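Local coordinates for uncharacterized protein Atu2129 (Agrobacterium tumefaciens, PDB 3DNH) that is of unknown function but folds as a CREG-like beta-barrel of the pyridoxamine 5'-phosphate oxidase type, a group in which many relatives bind flavin, at residues Ala58-Ile63 with Lys136-Leu141; Gly62-Gly67 with Leu146-Thr151; Thr68-Ala73 with Pro122-Arg127. All coordinates share one frame; numbering follows the deposited sequence.

Contact 1: Ala58-Ile63 with Lys136-Leu141; sequences ATNIGI and KLYLSL
Asn60, in the later half of strand 54-63, meets Tyr138, on the short helix 135-138, through a single pair of polar ends. The two segments lie well apart, with their nearest alpha carbons, CA of Asn60 and CA of Leu139, separated by 12.4 Å, and the interface between them buries just 55 Å². Its tight part is therefore very small. Asn60 ND2 comes to 3.0 Å from Tyr138 OH, but the angle is poor and the pair does not count as a hydrogen bond. The next closest approach is from the same nitrogen, ND2 of Asn60, to CZ of Tyr138 at 4.1 Å, and the amide and ring planes stand 40° apart. Tyr138 reaches across because chi1 of 60° sets CG between its backbone N and carbonyl carbon, so that the ring carries the hydroxyl toward the strand.

Asp100 of the second subunit is a partner common to both ends, which probably explains why they lie so close: it takes Asn60 ND2 on OD1 and bonds to Tyr138 OH through OD2, while Ala101 N of that subunit bonds to Asn60 OD1. Within the chain, Tyr128 OH supplies a further partner for ND2. The amide is thus buried with both of its polar atoms bonded, which fixes its rotation. The looser side is that of Tyr138, which remains partly exposed. Barrel strand, short helix and a loop of the partner subunit converging in this way mark a dimer interface, consistent with the paired barrels of the FMN-binding split-barrel clan.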
ATOM      1  N   ALA A  58       0.864  -0.901   6.886  1.00 37.63           N
ATOM      2  CA  ALA A  58      -0.355  -0.647   6.131  1.00 38.20           C
ATOM      3  C   ALA A  58      -1.533  -0.490   7.094  1.00 38.64           C
ATOM      4  O   ALA A  58      -1.651  -1.242   8.067  1.00 38.50           O
ATOM      5  CB  ALA A  58      -0.639  -1.771   5.120  1.00 37.34           C
ATOM      6  N   THR A  59      -2.413   0.465   6.807  1.00 38.00           N
ATOM      7  CA  THR A  59      -3.564   0.704   7.689  1.00 39.69           C
ATOM      8  C   THR A  59      -4.789   1.142   6.878  1.00 40.17           C
ATOM      9  O   THR A  59      -4.664   1.398   5.682  1.00 39.47           O
ATOM     10  CB  THR A  59      -3.200   1.720   8.821  1.00 39.51           C
ATOM     11  OG1 THR A  59      -4.121   1.590   9.910  1.00 42.44           O
ATOM     12  CG2 THR A  59      -3.099   3.191   8.317  1.00 37.64           C
ATOM     13  N   ASN A  60      -5.951   1.192   7.534  1.00 39.45           N
ATOM     14  CA  ASN A  60      -7.191   1.600   6.892  1.00 40.47           C
ATOM     15  C   ASN A  60      -7.416   3.094   7.153  1.00 39.86           C
ATOM     16  O   ASN A  60      -7.153   3.591   8.250  1.00 39.32           O
ATOM     17  CB  ASN A  60      -8.372   0.835   7.502  1.00 39.87           C
ATOM     18  CG  ASN A  60      -8.227  -0.683   7.433  1.00 42.71           C
ATOM     19  OD1 ASN A  60      -7.839  -1.261   6.404  1.00 43.20           O
ATOM     20  ND2 ASN A  60      -8.658  -1.357   8.512  1.00 41.63           N
ATOM     21  N   ILE A  61      -8.006   3.778   6.194  1.00 40.97           N
ATOM     22  CA  ILE A  61      -8.233   5.237   6.257  1.00 41.64           C
ATOM     23  C   ILE A  61      -9.709   5.591   6.428  1.00 42.78           C
ATOM     24  O   ILE A  61     -10.586   5.169   5.599  1.00 41.24           O
ATOM     25  CB  ILE A  61      -7.694   5.884   4.931  1.00 41.35           C
ATOM     26  CG1 ILE A  61      -6.156   5.877   4.949  1.00 42.44           C
ATOM     27  CG2 ILE A  61      -8.167   7.336   4.753  1.00 44.65           C
ATOM     28  CD1 ILE A  61      -5.524   6.680   6.122  1.00 39.10           C
ATOM     29  N   GLY A  62      -9.998   6.343   7.500  1.00 43.54           N
ATOM     30  CA  GLY A  62     -11.302   7.026   7.622  1.00 43.52           C
ATOM     31  C   GLY A  62     -11.182   8.479   7.126  1.00 43.16           C
ATOM     32  O   GLY A  62     -10.090   9.013   7.046  1.00 41.80           O
ATOM     33  N   ILE A  63     -12.294   9.106   6.745  1.00 42.96           N
ATOM     34  CA  ILE A  63     -12.251  10.518   6.341  1.00 44.08           C
ATOM     35  C   ILE A  63     -13.340  11.275   7.104  1.00 43.86           C
ATOM     36  O   ILE A  63     -14.486  10.818   7.165  1.00 45.44           O
ATOM     37  CB  ILE A  63     -12.427  10.752   4.799  1.00 45.00           C
ATOM     38  CG1 ILE A  63     -11.436   9.970   3.960  1.00 47.28           C
ATOM     39  CG2 ILE A  63     -12.060  12.158   4.446  1.00 44.58           C
ATOM     40  CD1 ILE A  63     -10.011  10.634   3.877  1.00 51.63           C
ATOM     41  N   LYS A 136     -15.461  -3.939  13.847  1.00 46.67           N
ATOM     42  CA  LYS A 136     -16.422  -4.204  14.917  1.00 47.61           C
ATOM     43  C   LYS A 136     -15.798  -5.095  15.958  1.00 47.75           C
ATOM     44  O   LYS A 136     -16.179  -5.054  17.125  1.00 47.97           O
ATOM     45  CB  LYS A 136     -17.703  -4.856  14.375  1.00 47.52           C
ATOM     46  CG  LYS A 136     -18.539  -3.937  13.479  1.00 47.47           C
ATOM     47  CD  LYS A 136     -19.795  -4.656  12.972  1.00 49.07           C
ATOM     48  CE  LYS A 136     -20.077  -4.361  11.495  1.00 51.18           C
ATOM     49  NZ  LYS A 136     -20.745  -3.035  11.232  1.00 49.86           N
ATOM     50  N   LEU A 137     -14.806  -5.870  15.520  1.00 48.06           N
ATOM     51  CA  LEU A 137     -14.129  -6.838  16.348  1.00 47.97           C
ATOM     52  C   LEU A 137     -12.836  -6.285  16.916  1.00 47.15           C
ATOM     53  O   LEU A 137     -12.681  -6.245  18.137  1.00 46.82           O
ATOM     54  CB  LEU A 137     -13.868  -8.133  15.554  1.00 48.70           C
ATOM     55  CG  LEU A 137     -13.617  -9.462  16.285  1.00 50.11           C
ATOM     56  CD1 LEU A 137     -12.124  -9.623  16.705  1.00 50.84           C
ATOM     57  CD2 LEU A 137     -14.592  -9.669  17.478  1.00 50.85           C
ATOM     58  N   TYR A 138     -11.908  -5.882  16.049  1.00 46.11           N
ATOM     59  CA  TYR A 138     -10.564  -5.485  16.513  1.00 45.99           C
ATOM     60  C   TYR A 138     -10.447  -4.120  17.199  1.00 46.23           C
ATOM     61  O   TYR A 138      -9.433  -3.840  17.824  1.00 47.04           O
ATOM     62  CB  TYR A 138      -9.496  -5.643  15.432  1.00 45.39           C
ATOM     63  CG  TYR A 138      -9.707  -4.828  14.175  1.00 46.29           C
ATOM     64  CD1 TYR A 138      -9.410  -3.456  14.141  1.00 46.59           C
ATOM     65  CD2 TYR A 138     -10.172  -5.438  12.993  1.00 47.90           C
ATOM     66  CE1 TYR A 138      -9.597  -2.699  12.994  1.00 45.30           C
ATOM     67  CE2 TYR A 138     -10.355  -4.691  11.831  1.00 45.08           C
ATOM     68  CZ  TYR A 138     -10.062  -3.329  11.834  1.00 45.87           C
ATOM     69  OH  TYR A 138     -10.248  -2.592  10.687  1.00 41.33           O
ATOM     70  N   LEU A 139     -11.460  -3.260  17.055  1.00 46.65           N
ATOM     71  CA  LEU A 139     -11.562  -2.042  17.872  1.00 46.13           C
ATOM     72  C   LEU A 139     -12.051  -2.411  19.284  1.00 46.60           C
ATOM     73  O   LEU A 139     -11.752  -1.713  20.245  1.00 46.98           O
ATOM     74  CB  LEU A 139     -12.504  -1.007  17.244  1.00 45.65           C
ATOM     75  CG  LEU A 139     -12.219  -0.453  15.845  1.00 44.77           C
ATOM     76  CD1 LEU A 139     -13.327   0.528  15.387  1.00 43.62           C
ATOM     77  CD2 LEU A 139     -10.881   0.227  15.854  1.00 44.94           C
ATOM     78  N   SER A 140     -12.804  -3.509  19.404  1.00 46.62           N
ATOM     79  CA  SER A 140     -13.278  -3.986  20.710  1.00 46.51           C
ATOM     80  C   SER A 140     -12.150  -4.676  21.485  1.00 46.44           C
ATOM     81  O   SER A 140     -12.380  -5.262  22.547  1.00 45.70           O
ATOM     82  CB  SER A 140     -14.486  -4.937  20.563  1.00 46.73           C
ATOM     83  OG  SER A 140     -15.701  -4.232  20.353  1.00 45.66           O
ATOM     84  N   LEU A 141     -10.935  -4.605  20.949  1.00 46.67           N
ATOM     85  CA  LEU A 141      -9.775  -5.189  21.622  1.00 47.11           C
ATOM     86  C   LEU A 141      -9.057  -4.132  22.464  1.00 47.01           C
ATOM     87  O   LEU A 141      -9.119  -2.957  22.128  1.00 47.26           O
ATOM     88  CB  LEU A 141      -8.825  -5.826  20.594  1.00 47.38           C
ATOM     89  CG  LEU A 141      -9.315  -7.174  20.021  1.00 48.22           C
ATOM     90  CD1 LEU A 141      -8.573  -7.577  18.726  1.00 48.29           C
ATOM     91  CD2 LEU A 141      -9.254  -8.279  21.080  1.00 46.80           C
TER

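Contact 2: Gly62-Gly67 with Leu146-Thr151; sequences GIEPDG and LYRLRT
Glu64 and Arg148 form the salt bridge that joins the two segments, and it accounts for all of their 96 Å² of buried surface. Along the strand from Leu146, the first side chain turns to helix 121-131, where it packs on Val121 and Ala124. Tyr147 follows with a backbone bond to Phe71, so the neighbouring strand 69-74 is the one directly beside this segment.

Arg148 makes the connection. Its CG sits between the backbone N and the carbonyl carbon (chi1 58°), and a bend at chi3 swings the guanidinium over to the loop that carries Glu64. The grip is side-on. NH2 of Arg148 donates to the syn lone pair of Glu64 OE1 at 2.9 Å, and that oxygen lies only 7° out of the guanidinium plane. NE of Arg148 lies 3.0 Å from OE2 of Glu64, with that oxygen tilted 27° from the guanidinium plane, and a weak branch from the same NE runs 3.1 Å to OE1 of Glu64.

Topologically, Glu64 opens the type I turn Glu64-Gly67 that links strands 54-63 and 69-74 of the closed antiparallel barrel. Because 69-74 lies between 54-63 and 144-157 in the sheet, the ion pair spans an intervening strand, and both of its side chains touch Phe70. The turn is closed by Gly67 N on Glu64 O at 2.7 Å. NH2 of Arg148 has a second carboxylate in Glu120, so its charge is probably shared between two acids. Further on, Arg150 makes a salt bridge with Asp114 of strand 106-115.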
ATOM      1  N   GLY A  62      -9.998   6.343   7.500  1.00 43.54           N
ATOM      2  CA  GLY A  62     -11.302   7.026   7.622  1.00 43.52           C
ATOM      3  C   GLY A  62     -11.182   8.479   7.126  1.00 43.16           C
ATOM      4  O   GLY A  62     -10.090   9.013   7.046  1.00 41.80           O
ATOM      5  N   ILE A  63     -12.294   9.106   6.745  1.00 42.96           N
ATOM      6  CA  ILE A  63     -12.251  10.518   6.341  1.00 44.08           C
ATOM      7  C   ILE A  63     -13.340  11.275   7.104  1.00 43.86           C
ATOM      8  O   ILE A  63     -14.486  10.818   7.165  1.00 45.44           O
ATOM      9  CB  ILE A  63     -12.427  10.752   4.799  1.00 45.00           C
ATOM     10  CG1 ILE A  63     -11.436   9.970   3.960  1.00 47.28           C
ATOM     11  CG2 ILE A  63     -12.060  12.158   4.446  1.00 44.58           C
ATOM     12  CD1 ILE A  63     -10.011  10.634   3.877  1.00 51.63           C
ATOM     13  N   GLU A  64     -12.996  12.434   7.660  1.00 41.87           N
ATOM     14  CA  GLU A  64     -13.979  13.276   8.320  1.00 41.07           C
ATOM     15  C   GLU A  64     -14.649  14.244   7.297  1.00 41.15           C
ATOM     16  O   GLU A  64     -14.110  14.442   6.202  1.00 41.34           O
ATOM     17  CB  GLU A  64     -13.308  14.010   9.489  1.00 39.56           C
ATOM     18  CG  GLU A  64     -12.500  13.029  10.392  1.00 39.44           C
ATOM     19  CD  GLU A  64     -11.878  13.714  11.609  1.00 42.98           C
ATOM     20  OE1 GLU A  64     -11.905  13.099  12.703  1.00 43.58           O
ATOM     21  OE2 GLU A  64     -11.383  14.865  11.456  1.00 39.51           O
ATOM     22  N   PRO A  65     -15.832  14.807   7.633  1.00 40.53           N
ATOM     23  CA  PRO A  65     -16.584  15.683   6.701  1.00 40.41           C
ATOM     24  C   PRO A  65     -15.733  16.744   5.989  1.00 39.89           C
ATOM     25  O   PRO A  65     -15.931  16.953   4.820  1.00 40.56           O
ATOM     26  CB  PRO A  65     -17.623  16.327   7.604  1.00 39.57           C
ATOM     27  CG  PRO A  65     -17.890  15.257   8.633  1.00 40.59           C
ATOM     28  CD  PRO A  65     -16.577  14.603   8.886  1.00 40.41           C
ATOM     29  N   ASP A  66     -14.772  17.369   6.674  1.00 40.36           N
ATOM     30  CA  ASP A  66     -13.871  18.365   6.052  1.00 40.96           C
ATOM     31  C   ASP A  66     -12.717  17.757   5.212  1.00 41.65           C
ATOM     32  O   ASP A  66     -11.827  18.491   4.772  1.00 43.12           O
ATOM     33  CB  ASP A  66     -13.309  19.354   7.099  1.00 39.69           C
ATOM     34  CG  ASP A  66     -12.311  18.702   8.038  1.00 40.09           C
ATOM     35  OD1 ASP A  66     -11.765  19.375   8.908  1.00 40.33           O
ATOM     36  OD2 ASP A  66     -12.090  17.489   7.912  1.00 36.40           O
ATOM     37  N   GLY A  67     -12.719  16.438   5.053  1.00 42.72           N
ATOM     38  CA  GLY A  67     -11.723  15.722   4.258  1.00 44.04           C
ATOM     39  C   GLY A  67     -10.511  15.213   5.014  1.00 44.29           C
ATOM     40  O   GLY A  67      -9.631  14.603   4.398  1.00 45.96           O
ATOM     41  N   LEU A 146      -6.611   6.110  18.435  1.00 40.42           N
ATOM     42  CA  LEU A 146      -7.255   6.795  17.327  1.00 40.95           C
ATOM     43  C   LEU A 146      -6.498   8.095  17.001  1.00 40.06           C
ATOM     44  O   LEU A 146      -6.235   8.894  17.892  1.00 38.91           O
ATOM     45  CB  LEU A 146      -8.649   7.121  17.791  1.00 42.20           C
ATOM     46  CG  LEU A 146      -9.826   7.162  16.846  1.00 46.50           C
ATOM     47  CD1 LEU A 146      -9.522   6.579  15.472  1.00 49.12           C
ATOM     48  CD2 LEU A 146     -10.949   6.411  17.580  1.00 48.62           C
ATOM     49  N   TYR A 147      -6.175   8.319  15.731  1.00 39.79           N
ATOM     50  CA  TYR A 147      -5.338   9.484  15.343  1.00 40.16           C
ATOM     51  C   TYR A 147      -5.918  10.186  14.139  1.00 40.01           C
ATOM     52  O   TYR A 147      -6.448   9.534  13.294  1.00 39.76           O
ATOM     53  CB  TYR A 147      -3.979   9.005  14.886  1.00 39.53           C
ATOM     54  CG  TYR A 147      -3.243   8.104  15.829  1.00 40.63           C
ATOM     55  CD1 TYR A 147      -2.232   8.603  16.657  1.00 39.84           C
ATOM     56  CD2 TYR A 147      -3.490   6.731  15.823  1.00 40.60           C
ATOM     57  CE1 TYR A 147      -1.508   7.748  17.502  1.00 40.06           C
ATOM     58  CE2 TYR A 147      -2.820   5.906  16.645  1.00 39.43           C
ATOM     59  CZ  TYR A 147      -1.823   6.406  17.482  1.00 39.67           C
ATOM     60  OH  TYR A 147      -1.163   5.529  18.268  1.00 42.40           O
ATOM     61  N   ARG A 148      -5.773  11.507  14.021  1.00 39.59           N
ATOM     62  CA  ARG A 148      -6.015  12.108  12.706  1.00 39.78           C
ATOM     63  C   ARG A 148      -4.743  12.751  12.166  1.00 39.11           C
ATOM     64  O   ARG A 148      -3.844  13.172  12.930  1.00 39.10           O
ATOM     65  CB  ARG A 148      -7.258  13.052  12.681  1.00 40.31           C
ATOM     66  CG  ARG A 148      -7.176  14.171  13.651  1.00 39.82           C
ATOM     67  CD  ARG A 148      -8.275  15.236  13.452  1.00 38.92           C
ATOM     68  NE  ARG A 148      -9.602  14.781  13.823  1.00 37.29           N
ATOM     69  CZ  ARG A 148     -10.145  14.909  15.039  1.00 39.59           C
ATOM     70  NH1 ARG A 148      -9.483  15.464  16.052  1.00 36.29           N
ATOM     71  NH2 ARG A 148     -11.363  14.450  15.255  1.00 38.02           N
ATOM     72  N   LEU A 149      -4.649  12.758  10.846  1.00 38.46           N
ATOM     73  CA  LEU A 149      -3.513  13.339  10.176  1.00 39.22           C
ATOM     74  C   LEU A 149      -3.690  14.846  10.176  1.00 39.28           C
ATOM     75  O   LEU A 149      -4.724  15.353   9.724  1.00 40.23           O
ATOM     76  CB  LEU A 149      -3.382  12.793   8.740  1.00 38.32           C
ATOM     77  CG  LEU A 149      -2.269  13.448   7.913  1.00 40.43           C
ATOM     78  CD1 LEU A 149      -0.889  13.257   8.520  1.00 40.13           C
ATOM     79  CD2 LEU A 149      -2.324  12.914   6.485  1.00 39.88           C
ATOM     80  N   ARG A 150      -2.690  15.547  10.707  1.00 38.60           N
ATOM     81  CA  ARG A 150      -2.576  16.972  10.487  1.00 38.77           C
ATOM     82  C   ARG A 150      -1.670  17.160   9.278  1.00 38.33           C
ATOM     83  O   ARG A 150      -0.463  17.020   9.395  1.00 38.32           O
ATOM     84  CB  ARG A 150      -1.939  17.647  11.699  1.00 38.13           C
ATOM     85  CG  ARG A 150      -2.168  19.135  11.718  1.00 37.78           C
ATOM     86  CD  ARG A 150      -1.328  19.889  12.736  1.00 38.22           C
ATOM     87  NE  ARG A 150      -1.000  19.142  13.953  1.00 37.75           N
ATOM     88  CZ  ARG A 150      -0.027  19.483  14.795  1.00 37.04           C
ATOM     89  NH1 ARG A 150       0.705  20.553  14.558  1.00 39.09           N
ATOM     90  NH2 ARG A 150       0.225  18.764  15.883  1.00 37.72           N
ATOM     91  N   THR A 151      -2.245  17.460   8.119  1.00 38.59           N
ATOM     92  CA  THR A 151      -1.473  17.473   6.864  1.00 37.96           C
ATOM     93  C   THR A 151      -0.662  18.762   6.791  1.00 38.33           C
ATOM     94  O   THR A 151      -1.223  19.864   6.974  1.00 36.50           O
ATOM     95  CB  THR A 151      -2.400  17.361   5.633  1.00 38.31           C
ATOM     96  OG1 THR A 151      -3.022  16.059   5.628  1.00 41.10           O
ATOM     97  CG2 THR A 151      -1.609  17.520   4.334  1.00 35.97           C
TER

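Contact 3: Thr68-Ala73 with Pro122-Arg127; sequences TPFFFA and PLAIAR
The ring of Phe70 and the guanidinium of Arg127 are the two flat groups here, their planes 49° apart, and they do not stack on each other. One face of the guanidinium lies against Leu123, whose CG stands 3.7 Å above the plane, over its centre; this is a packing within the helix, one turn back. The Phe70 ring meets the helix through the CE1 and CZ atoms at its far end, approached obliquely. Phe70 CZ comes within 3.5 Å of Ala124 O, Phe70 CE1 lies 4.0 Å from Ala124 CB, and Phe70 CZ is 3.9 Å from Arg127 CB.

This end is placed there by the first torsion of Phe70: at chi1 77° the ring leaves the strand between the backbone N and the carbonyl carbon and projects at the helix. Ala124 is the residue nearest to Phe70 along the backbones, their CA atoms 8.3 Å apart, a spacing bridged by the ring itself. Arg127 presents only its CB to the ring; beyond CG its chain runs extended, taking the charged end away from the aromatic ring, and its side chain also touches Pro65.

Strand 69-74 belongs to the antiparallel barrel and helix 121-131 lies against the outside of this sheet, where Phe70 fits among Leu146, Arg148, Glu64 and Tyr128. Of the 126 Å² buried, Phe70 contributes 70. The chemistry is that of a single aromatic side chain set against a helix backbone and two CB atoms: the carbonyl oxygen of Ala124 makes the closest approach, the CB atoms of Arg127 and Ala124 follow, and the segments share no polar bond. Hold on the helix therefore rests mainly on dispersion and fit, while that oxygen probably adds at most a mild electrostatic term.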
ATOM      1  N   THR A  68     -10.480  15.421   6.340  1.00 42.92           N
ATOM      2  CA  THR A  68      -9.345  15.037   7.185  1.00 40.94           C
ATOM      3  C   THR A  68      -9.250  13.513   7.359  1.00 40.64           C
ATOM      4  O   THR A  68     -10.204  12.895   7.860  1.00 39.14           O
ATOM      5  CB  THR A  68      -9.413  15.676   8.594  1.00 40.87           C
ATOM      6  OG1 THR A  68      -9.410  17.104   8.496  1.00 40.45           O
ATOM      7  CG2 THR A  68      -8.202  15.260   9.409  1.00 39.21           C
ATOM      8  N   PRO A  69      -8.102  12.913   6.958  1.00 40.41           N
ATOM      9  CA  PRO A  69      -7.938  11.489   7.172  1.00 41.38           C
ATOM     10  C   PRO A  69      -7.714  11.140   8.636  1.00 41.41           C
ATOM     11  O   PRO A  69      -7.070  11.893   9.380  1.00 40.86           O
ATOM     12  CB  PRO A  69      -6.690  11.134   6.354  1.00 41.94           C
ATOM     13  CG  PRO A  69      -6.360  12.304   5.550  1.00 41.43           C
ATOM     14  CD  PRO A  69      -6.905  13.483   6.319  1.00 40.36           C
ATOM     15  N   PHE A  70      -8.242   9.978   9.048  1.00 40.81           N
ATOM     16  CA  PHE A  70      -7.993   9.518  10.411  1.00 39.59           C
ATOM     17  C   PHE A  70      -7.805   8.018  10.347  1.00 39.37           C
ATOM     18  O   PHE A  70      -8.172   7.359   9.370  1.00 38.92           O
ATOM     19  CB  PHE A  70      -9.112   9.968  11.405  1.00 38.61           C
ATOM     20  CG  PHE A  70     -10.408   9.162  11.318  1.00 38.40           C
ATOM     21  CD1 PHE A  70     -10.620   8.053  12.146  1.00 39.53           C
ATOM     22  CD2 PHE A  70     -11.428   9.532  10.432  1.00 37.81           C
ATOM     23  CE1 PHE A  70     -11.849   7.326  12.088  1.00 40.30           C
ATOM     24  CE2 PHE A  70     -12.619   8.821  10.356  1.00 39.43           C
ATOM     25  CZ  PHE A  70     -12.827   7.704  11.188  1.00 40.88           C
ATOM     26  N   PHE A  71      -7.236   7.470  11.397  1.00 39.54           N
ATOM     27  CA  PHE A  71      -6.934   6.060  11.392  1.00 39.34           C
ATOM     28  C   PHE A  71      -6.763   5.563  12.840  1.00 38.68           C
ATOM     29  O   PHE A  71      -6.678   6.359  13.793  1.00 38.42           O
ATOM     30  CB  PHE A  71      -5.693   5.765  10.523  1.00 39.39           C
ATOM     31  CG  PHE A  71      -4.441   6.463  10.988  1.00 40.13           C
ATOM     32  CD1 PHE A  71      -3.575   5.841  11.892  1.00 37.66           C
ATOM     33  CD2 PHE A  71      -4.113   7.729  10.506  1.00 40.27           C
ATOM     34  CE1 PHE A  71      -2.395   6.493  12.332  1.00 40.43           C
ATOM     35  CE2 PHE A  71      -2.952   8.383  10.924  1.00 39.29           C
ATOM     36  CZ  PHE A  71      -2.081   7.755  11.844  1.00 42.12           C
ATOM     37  N   PHE A  72      -6.740   4.240  12.942  1.00 38.05           N
ATOM     38  CA  PHE A  72      -6.620   3.559  14.202  0.50 38.37           C
ATOM     39  C   PHE A  72      -5.338   2.754  14.197  1.00 38.87           C
ATOM     40  O   PHE A  72      -4.904   2.270  13.133  1.00 38.01           O
ATOM     41  CB  PHE A  72      -7.830   2.636  14.408  0.50 38.34           C
ATOM     42  CG  PHE A  72      -7.497   1.342  15.071  0.50 37.72           C
ATOM     43  CD1 PHE A  72      -7.408   1.253  16.456  0.50 36.50           C
ATOM     44  CD2 PHE A  72      -7.277   0.194  14.303  0.50 38.31           C
ATOM     45  CE1 PHE A  72      -7.101   0.031  17.068  0.50 37.53           C
ATOM     46  CE2 PHE A  72      -6.963  -1.035  14.914  0.50 36.98           C
ATOM     47  CZ  PHE A  72      -6.871  -1.110  16.292  0.50 36.69           C
ATOM     48  N   ALA A  73      -4.754   2.603  15.387  1.00 38.29           N
ATOM     49  CA  ALA A  73      -3.597   1.733  15.569  1.00 38.96           C
ATOM     50  C   ALA A  73      -3.767   1.029  16.908  1.00 39.61           C
ATOM     51  O   ALA A  73      -4.135   1.677  17.884  1.00 40.47           O
ATOM     52  CB  ALA A  73      -2.308   2.514  15.572  1.00 38.39           C
ATOM     53  N   PRO A 122     -16.221   7.882  20.264  1.00 38.16           N
ATOM     54  CA  PRO A 122     -17.482   7.291  19.782  1.00 37.43           C
ATOM     55  C   PRO A 122     -17.888   7.653  18.312  1.00 37.74           C
ATOM     56  O   PRO A 122     -18.267   6.766  17.532  1.00 36.09           O
ATOM     57  CB  PRO A 122     -18.503   7.789  20.795  1.00 37.07           C
ATOM     58  CG  PRO A 122     -17.693   7.928  22.088  1.00 38.18           C
ATOM     59  CD  PRO A 122     -16.359   8.441  21.633  1.00 37.57           C
ATOM     60  N   LEU A 123     -17.790   8.929  17.960  1.00 37.13           N
ATOM     61  CA  LEU A 123     -18.069   9.362  16.589  1.00 38.71           C
ATOM     62  C   LEU A 123     -17.101   8.747  15.586  1.00 37.67           C
ATOM     63  O   LEU A 123     -17.525   8.267  14.536  1.00 37.67           O
ATOM     64  CB  LEU A 123     -18.021  10.883  16.508  1.00 38.61           C
ATOM     65  CG  LEU A 123     -18.402  11.553  15.202  1.00 39.30           C
ATOM     66  CD1 LEU A 123     -19.830  11.180  14.721  1.00 35.77           C
ATOM     67  CD2 LEU A 123     -18.232  13.035  15.514  1.00 41.31           C
ATOM     68  N   ALA A 124     -15.811   8.735  15.926  1.00 36.98           N
ATOM     69  CA  ALA A 124     -14.782   8.249  15.020  1.00 36.59           C
ATOM     70  C   ALA A 124     -14.956   6.745  14.796  1.00 37.61           C
ATOM     71  O   ALA A 124     -14.750   6.229  13.690  1.00 36.60           O
ATOM     72  CB  ALA A 124     -13.370   8.587  15.571  1.00 37.41           C
ATOM     73  N   ILE A 125     -15.366   6.047  15.848  1.00 37.52           N
ATOM     74  CA  ILE A 125     -15.684   4.605  15.778  1.00 38.61           C
ATOM     75  C   ILE A 125     -16.792   4.324  14.789  1.00 37.17           C
ATOM     76  O   ILE A 125     -16.695   3.428  13.951  1.00 37.42           O
ATOM     77  CB  ILE A 125     -16.143   4.042  17.181  1.00 39.07           C
ATOM     78  CG1 ILE A 125     -14.948   3.951  18.130  1.00 41.23           C
ATOM     79  CG2 ILE A 125     -16.794   2.653  17.072  1.00 40.52           C
ATOM     80  CD1 ILE A 125     -13.860   3.158  17.551  1.00 45.57           C
ATOM     81  N   ALA A 126     -17.883   5.044  14.911  1.00 36.81           N
ATOM     82  CA  ALA A 126     -19.001   4.757  14.042  1.00 37.23           C
ATOM     83  C   ALA A 126     -18.619   5.063  12.562  1.00 37.64           C
ATOM     84  O   ALA A 126     -18.899   4.261  11.656  1.00 36.63           O
ATOM     85  CB  ALA A 126     -20.218   5.529  14.481  1.00 37.00           C
ATOM     86  N   ARG A 127     -17.921   6.177  12.354  1.00 37.64           N
ATOM     87  CA  ARG A 127     -17.433   6.533  11.009  1.00 38.74           C
ATOM     88  C   ARG A 127     -16.504   5.477  10.404  1.00 39.32           C
ATOM     89  O   ARG A 127     -16.601   5.140   9.217  1.00 39.10           O
ATOM     90  CB  ARG A 127     -16.714   7.866  11.041  1.00 39.12           C
ATOM     91  CG  ARG A 127     -17.597   9.046  11.100  1.00 39.31           C
ATOM     92  CD  ARG A 127     -16.757  10.279  11.429  1.00 42.21           C
ATOM     93  NE  ARG A 127     -17.581  11.484  11.468  1.00 42.02           N
ATOM     94  CZ  ARG A 127     -17.157  12.695  11.818  1.00 44.09           C
ATOM     95  NH1 ARG A 127     -15.899  12.889  12.238  1.00 42.23           N
ATOM     96  NH2 ARG A 127     -18.025  13.714  11.769  1.00 43.74           N
TER

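All three contacts lie within the barrel and helices 121-131 and 135-138. Along the chain, strand 54-63 carries contact 1, the turn after it contact 2 and strand 69-74 contact 3; helix 121-131, helix 135-138 and strand 144-157 follow, so contact 3 is nested inside the other two loops. Centres are about 8 Å apart for contact 3 and either neighbour, about 14 Å for contacts 1 and 2. Strand 69-74 bonds to both its neighbours: Gly62 N to Phe70 O and Tyr147 N to Phe71 O are each 2.8 Å. Contact 3 thus ties helix 121-131 to the barrel, contact 2 pins the turn across strand 69-74, and contact 1 lies where the second subunit docks.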